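Local coordinates for protein S-adenosylmethionine-dependent methyltransferase (Clostridium acetobutylicum, PDB 1Y8C) that probably transfers a methyl group from S-adenosylmethionine to an acceptor that is not identified, at residues H8-K12 with L13-D17; F184-G188 with E189-R193. One frame throughout, in Å; residues are numbered along the deposited sequence.

Both contacts are local, between near neighbours in sequence, one at a helix end and the other at a hairpin tip. Contact 1 lies in the closing turns of helix 3-15, its centre about 13 Å from the centre of the chain; contact 2 is the exposed tip of a hairpin in the four-stranded antiparallel sheet, its centre about 28 Å from it. Their centres are about 18 Å apart, and their nearest atoms come within about 4 Å without touching. Strands 176-186 and 191-201 connect them: Tyr-10 meets Phe-183 and His-198 further down the same hairpin. Elsewhere on the helix His-8 touches Asn-50, in the loop after strand 40-44, where relatives of this family bind S-adenosylmethionine.

Contact 1: residues H8-K12 with L13-D17; sequences HIYDK and LIRAD
Ile-9 O and Tyr-10 O accept ordinary alpha-helical bonds from Leu-13 N and Ile-14 N, the latter at 2.7 Å, before the last turn of helix 3-15 widens into a pi-type turn. There Asp-11 O takes Ala-16 N, five residues on, at 3.1 Å. Ala-16, with positive phi, then leads the chain out of the helix. On this C-terminal end three i to i+4 pairs form, Ile-9 with Leu-13, Tyr-10 with Ile-14 and Asp-11 with Arg-15, and Tyr-10 also meets Arg-15, i to i+5. Tyr-10 and Ile-14 make a CH-pi contact: the CG1 branch of Ile-14 sits over the middle of the ring, 3.8 Å from its centroid and 13° off the normal. Tyr-10 CG lies beside the carbonyl carbon (chi1 -167°), which carries the ring toward the next turn, where Ile-14 covers one face; its OH hydrogen-bonds His-198 of the hairpin sheet. Ile-9 and Leu-13 lie side by side, CG2 against CD1 at 3.6 Å, while Leu-13 and Ile-14 also press on strand 164-173. This packing joins the N-terminal helix to the antiparallel sheet.

Asp-11 and Arg-15 point the same way and form a salt bridge. Asp-11 OD2 is held by Tyr-20. Two carboxylates bind different nitrogens of the arginine, Asp-11 at NH1 and Asp-110 at NE, which would fix the guanidinium's rotation. Bends at chi2 and chi3 bring Arg-15 NH1 to the edge of the Tyr-10 ring, 3.5 Å from CE2. The same NH1 meets Asp-11 OD1 at 2.8 Å, with the oxygen near the guanidinium plane.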
loop_
_atom_site.group_PDB
_atom_site.type_symbol
_atom_site.label_atom_id
_atom_site.label_comp_id
_atom_site.label_asym_id
_atom_site.label_seq_id
_atom_site.Cartn_x
_atom_site.Cartn_y
_atom_site.Cartn_z
ATOM N N HIS A 8 12.002 -2.155 -5.909
ATOM C CA HIS A 8 11.546 -1.972 -7.283
ATOM C C HIS A 8 11.397 -3.341 -7.922
ATOM O O HIS A 8 10.387 -3.636 -8.561
ATOM C CB HIS A 8 12.544 -1.130 -8.085
ATOM C CG HIS A 8 12.597 0.307 -7.664
ATOM N ND1 HIS A 8 11.512 1.153 -7.767
ATOM C CD2 HIS A 8 13.599 1.050 -7.137
ATOM C CE1 HIS A 8 11.844 2.351 -7.322
ATOM N NE2 HIS A 8 13.107 2.315 -6.933
ATOM N N ILE A 9 12.408 -4.182 -7.738
ATOM C CA ILE A 9 12.372 -5.521 -8.295
ATOM C C ILE A 9 11.101 -6.235 -7.840
ATOM O O ILE A 9 10.379 -6.809 -8.652
ATOM C CB ILE A 9 13.603 -6.342 -7.851
ATOM C CG1 ILE A 9 14.882 -5.662 -8.356
ATOM C CG2 ILE A 9 13.496 -7.770 -8.386
ATOM C CD1 ILE A 9 16.165 -6.287 -7.849
ATOM N N TYR A 10 10.832 -6.177 -6.541
ATOM C CA TYR A 10 9.663 -6.823 -5.952
ATOM C C TYR A 10 8.372 -6.340 -6.594
ATOM O O TYR A 10 7.551 -7.140 -7.050
ATOM C CB TYR A 10 9.612 -6.544 -4.441
ATOM C CG TYR A 10 8.630 -7.410 -3.671
ATOM C CD1 TYR A 10 9.030 -8.618 -3.109
ATOM C CD2 TYR A 10 7.298 -7.027 -3.526
ATOM C CE1 TYR A 10 8.132 -9.428 -2.417
ATOM C CE2 TYR A 10 6.388 -7.830 -2.845
ATOM C CZ TYR A 10 6.812 -9.029 -2.292
ATOM O OH TYR A 10 5.908 -9.823 -1.619
ATOM N N ASP A 11 8.190 -5.026 -6.612
ATOM C CA ASP A 11 6.988 -4.432 -7.185
ATOM C C ASP A 11 6.813 -4.724 -8.666
ATOM O O ASP A 11 5.686 -4.807 -9.156
ATOM C CB ASP A 11 6.986 -2.917 -6.973
ATOM C CG ASP A 11 6.564 -2.528 -5.577
ATOM O OD1 ASP A 11 5.864 -3.344 -4.922
ATOM O OD2 ASP A 11 6.913 -1.404 -5.144
ATOM N N LYS A 12 7.924 -4.865 -9.381
ATOM C CA LYS A 12 7.870 -5.143 -10.813
ATOM C C LYS A 12 7.641 -6.623 -11.129
ATOM O O LYS A 12 6.989 -6.950 -12.114
ATOM C CB LYS A 12 9.161 -4.676 -11.495
ATOM C CG LYS A 12 9.297 -5.147 -12.939
ATOM C CD LYS A 12 10.678 -4.822 -13.511
ATOM C CE LYS A 12 10.863 -5.400 -14.926
ATOM N NZ LYS A 12 9.904 -4.814 -15.934
ATOM N N LEU A 13 8.166 -7.512 -10.295
ATOM C CA LEU A 13 8.009 -8.927 -10.552
ATOM C C LEU A 13 6.878 -9.592 -9.770
ATOM O O LEU A 13 6.070 -10.328 -10.343
ATOM C CB LEU A 13 9.332 -9.653 -10.291
ATOM C CG LEU A 13 10.552 -9.127 -11.066
ATOM C CD1 LEU A 13 11.784 -9.934 -10.684
ATOM C CD2 LEU A 13 10.314 -9.209 -12.566
ATOM N N ILE A 14 6.794 -9.333 -8.472
ATOM C CA ILE A 14 5.752 -9.960 -7.672
ATOM C C ILE A 14 4.390 -9.290 -7.839
ATOM O O ILE A 14 3.401 -9.958 -8.149
ATOM C CB ILE A 14 6.140 -9.981 -6.181
ATOM C CG1 ILE A 14 7.575 -10.501 -6.021
ATOM C CG2 ILE A 14 5.180 -10.859 -5.415
ATOM C CD1 ILE A 14 7.836 -11.850 -6.675
ATOM N N ARG A 15 4.338 -7.974 -7.637
ATOM C CA ARG A 15 3.086 -7.223 -7.784
ATOM C C ARG A 15 2.648 -7.211 -9.258
ATOM O O ARG A 15 1.507 -7.548 -9.576
ATOM C CB ARG A 15 3.265 -5.790 -7.256
ATOM C CG ARG A 15 3.648 -5.724 -5.777
ATOM C CD ARG A 15 2.843 -4.669 -5.029
ATOM N NE ARG A 15 2.518 -5.091 -3.667
ATOM C CZ ARG A 15 3.384 -5.141 -2.657
ATOM N NH1 ARG A 15 4.646 -4.790 -2.842
ATOM N NH2 ARG A 15 2.990 -5.552 -1.462
ATOM N N ALA A 16 3.567 -6.816 -10.140
ATOM C CA ALA A 16 3.343 -6.780 -11.585
ATOM C C ALA A 16 2.338 -5.768 -12.143
ATOM O O ALA A 16 2.342 -5.493 -13.348
ATOM C CB ALA A 16 2.981 -8.189 -12.087
ATOM N N ASP A 17 1.470 -5.220 -11.304
ATOM C CA ASP A 17 0.492 -4.261 -11.805
ATOM C C ASP A 17 0.621 -2.901 -11.118
ATOM O O ASP A 17 -0.370 -2.214 -10.873
ATOM C CB ASP A 17 -0.926 -4.818 -11.620
ATOM C CG ASP A 17 -1.347 -4.896 -10.155
ATOM O OD1 ASP A 17 -0.516 -5.256 -9.298
ATOM O OD2 ASP A 17 -2.522 -4.607 -9.873
#

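Contact 2: residues F184-G188 with E189-R193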
loop_
_atom_site.group_PDB
_atom_site.type_symbol
_atom_site.label_atom_id
_atom_site.label_comp_id
_atom_site.label_asym_id
_atom_site.label_seq_id
_atom_site.Cartn_x
_atom_site.Cartn_y
_atom_site.Cartn_z
ATOM N N PHE A 184 17.278 -14.214 -5.341
ATOM C CA PHE A 184 18.713 -14.319 -5.516
ATOM C C PHE A 184 18.991 -13.227 -6.523
ATOM O O PHE A 184 18.560 -13.315 -7.666
ATOM C CB PHE A 184 19.095 -15.677 -6.090
ATOM C CG PHE A 184 19.227 -16.747 -5.060
ATOM C CD1 PHE A 184 18.210 -17.673 -4.863
ATOM C CD2 PHE A 184 20.370 -16.818 -4.263
ATOM C CE1 PHE A 184 18.330 -18.657 -3.881
ATOM C CE2 PHE A 184 20.501 -17.795 -3.282
ATOM C CZ PHE A 184 19.483 -18.717 -3.086
ATOM N N VAL A 185 19.673 -12.180 -6.086
ATOM C CA VAL A 185 19.975 -11.072 -6.975
ATOM C C VAL A 185 21.443 -11.046 -7.357
ATOM O O VAL A 185 22.316 -11.261 -6.519
ATOM C CB VAL A 185 19.619 -9.727 -6.331
ATOM C CG1 VAL A 185 19.861 -8.600 -7.323
ATOM C CG2 VAL A 185 18.160 -9.737 -5.882
ATOM N N ARG A 186 21.707 -10.782 -8.633
ATOM C CA ARG A 186 23.076 -10.718 -9.140
ATOM C C ARG A 186 23.826 -9.533 -8.534
ATOM O O ARG A 186 23.274 -8.445 -8.389
ATOM C CB ARG A 186 23.059 -10.571 -10.666
ATOM C CG ARG A 186 23.586 -11.774 -11.436
ATOM C CD ARG A 186 25.094 -11.908 -11.294
ATOM N NE ARG A 186 25.811 -10.739 -11.803
ATOM C CZ ARG A 186 25.747 -10.298 -13.059
ATOM N NH1 ARG A 186 24.991 -10.926 -13.954
ATOM N NH2 ARG A 186 26.449 -9.227 -13.426
ATOM N N ASP A 187 25.087 -9.755 -8.187
ATOM C CA ASP A 187 25.932 -8.711 -7.618
ATOM C C ASP A 187 27.343 -8.950 -8.139
ATOM O O ASP A 187 28.314 -8.964 -7.378
ATOM C CB ASP A 187 25.904 -8.774 -6.085
ATOM C CG ASP A 187 26.656 -7.619 -5.430
ATOM O OD1 ASP A 187 26.453 -6.454 -5.843
ATOM O OD2 ASP A 187 27.432 -7.869 -4.477
ATOM N N GLY A 188 27.439 -9.159 -9.450
ATOM C CA GLY A 188 28.725 -9.420 -10.066
ATOM C C GLY A 188 28.952 -10.906 -10.268
ATOM O O GLY A 188 28.216 -11.556 -11.005
ATOM N N GLU A 189 29.967 -11.449 -9.608
ATOM C CA GLU A 189 30.268 -12.867 -9.745
ATOM C C GLU A 189 29.529 -13.678 -8.682
ATOM O O GLU A 189 29.594 -14.908 -8.661
ATOM C CB GLU A 189 31.780 -13.107 -9.626
ATOM C CG GLU A 189 32.648 -12.184 -10.495
ATOM C CD GLU A 189 32.214 -12.130 -11.964
ATOM O OE1 GLU A 189 32.148 -13.203 -12.618
ATOM O OE2 GLU A 189 31.950 -11.006 -12.463
ATOM N N PHE A 190 28.824 -12.986 -7.796
ATOM C CA PHE A 190 28.091 -13.666 -6.743
ATOM C C PHE A 190 26.652 -13.199 -6.696
ATOM O O PHE A 190 26.273 -12.260 -7.393
ATOM C CB PHE A 190 28.747 -13.409 -5.390
ATOM C CG PHE A 190 30.126 -13.992 -5.263
ATOM C CD1 PHE A 190 31.184 -13.507 -6.030
ATOM C CD2 PHE A 190 30.369 -15.028 -4.361
ATOM C CE1 PHE A 190 32.461 -14.046 -5.899
ATOM C CE2 PHE A 190 31.643 -15.576 -4.222
ATOM C CZ PHE A 190 32.692 -15.085 -4.990
ATOM N N TYR A 191 25.854 -13.875 -5.877
ATOM C CA TYR A 191 24.451 -13.527 -5.705
ATOM C C TYR A 191 24.181 -13.306 -4.238
ATOM O O TYR A 191 24.830 -13.912 -3.384
ATOM C CB TYR A 191 23.523 -14.649 -6.163
ATOM C CG TYR A 191 23.351 -14.778 -7.643
ATOM C CD1 TYR A 191 24.335 -15.364 -8.433
ATOM C CD2 TYR A 191 22.194 -14.328 -8.258
ATOM C CE1 TYR A 191 24.165 -15.502 -9.801
ATOM C CE2 TYR A 191 22.015 -14.459 -9.620
ATOM C CZ TYR A 191 23.004 -15.048 -10.388
ATOM O OH TYR A 191 22.825 -15.165 -11.744
ATOM N N LYS A 192 23.214 -12.440 -3.953
ATOM C CA LYS A 192 22.821 -12.169 -2.581
ATOM C C LYS A 192 21.403 -12.694 -2.420
ATOM O O LYS A 192 20.545 -12.456 -3.271
ATOM C CB LYS A 192 22.880 -10.668 -2.265
ATOM C CG LYS A 192 22.580 -10.359 -0.794
ATOM C CD LYS A 192 23.189 -9.035 -0.322
ATOM C CE LYS A 192 22.452 -7.815 -0.877
ATOM N NZ LYS A 192 23.084 -6.513 -0.467
ATOM N N ARG A 193 21.159 -13.419 -1.336
ATOM C CA ARG A 193 19.838 -13.983 -1.097
ATOM C C ARG A 193 18.888 -13.051 -0.332
ATOM O O ARG A 193 19.320 -12.207 0.451
ATOM C CB ARG A 193 19.990 -15.319 -0.363
ATOM C CG ARG A 193 18.689 -16.039 -0.094
ATOM C CD ARG A 193 18.919 -17.512 0.269
ATOM N NE ARG A 193 17.652 -18.222 0.443
ATOM C CZ ARG A 193 17.532 -19.540 0.559
ATOM N NH1 ARG A 193 18.608 -20.307 0.522
ATOM N NH2 ARG A 193 16.329 -20.091 0.707
#
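Asp-187 N donates to Phe-190 O at 2.9 Å and closes the tip of the beta hairpin made by strands 176-186 and 191-201. Between them Gly-188 and Glu-189 turn the chain with backbone angles close to a type II' turn, whose first corner suits a residue lacking a CB. Below the tip, Val-185 and Lys-192 form a hydrogen-bonded antiparallel pair, each N bound to the other's O at 3.0 Å. Each of those carbonyls also receives a CA-H...O contact, Val-185 O from Tyr-191 and Lys-192 O from Phe-184.

Phe-184, Arg-186, Tyr-191 and Arg-193 share one face of the sheet. Across one non-hydrogen-bonded pair, with its CG placed opposite the backbone N (chi1 -178°), the Arg-193 chain runs extended along the Phe-184 ring, CG over its face and CD 3.6 Å from CZ. Across the other, Arg-186 CA makes a CH-pi contact over the face of the Tyr-191 ring, and its CG reaches CZ at 3.5 Å. CG and CD of both arginines therefore shield aromatic surface at an exposed tip, while the Arg-193 guanidinium stays obliquely beside the Phe-184 ring, its NE paired with Asp-195.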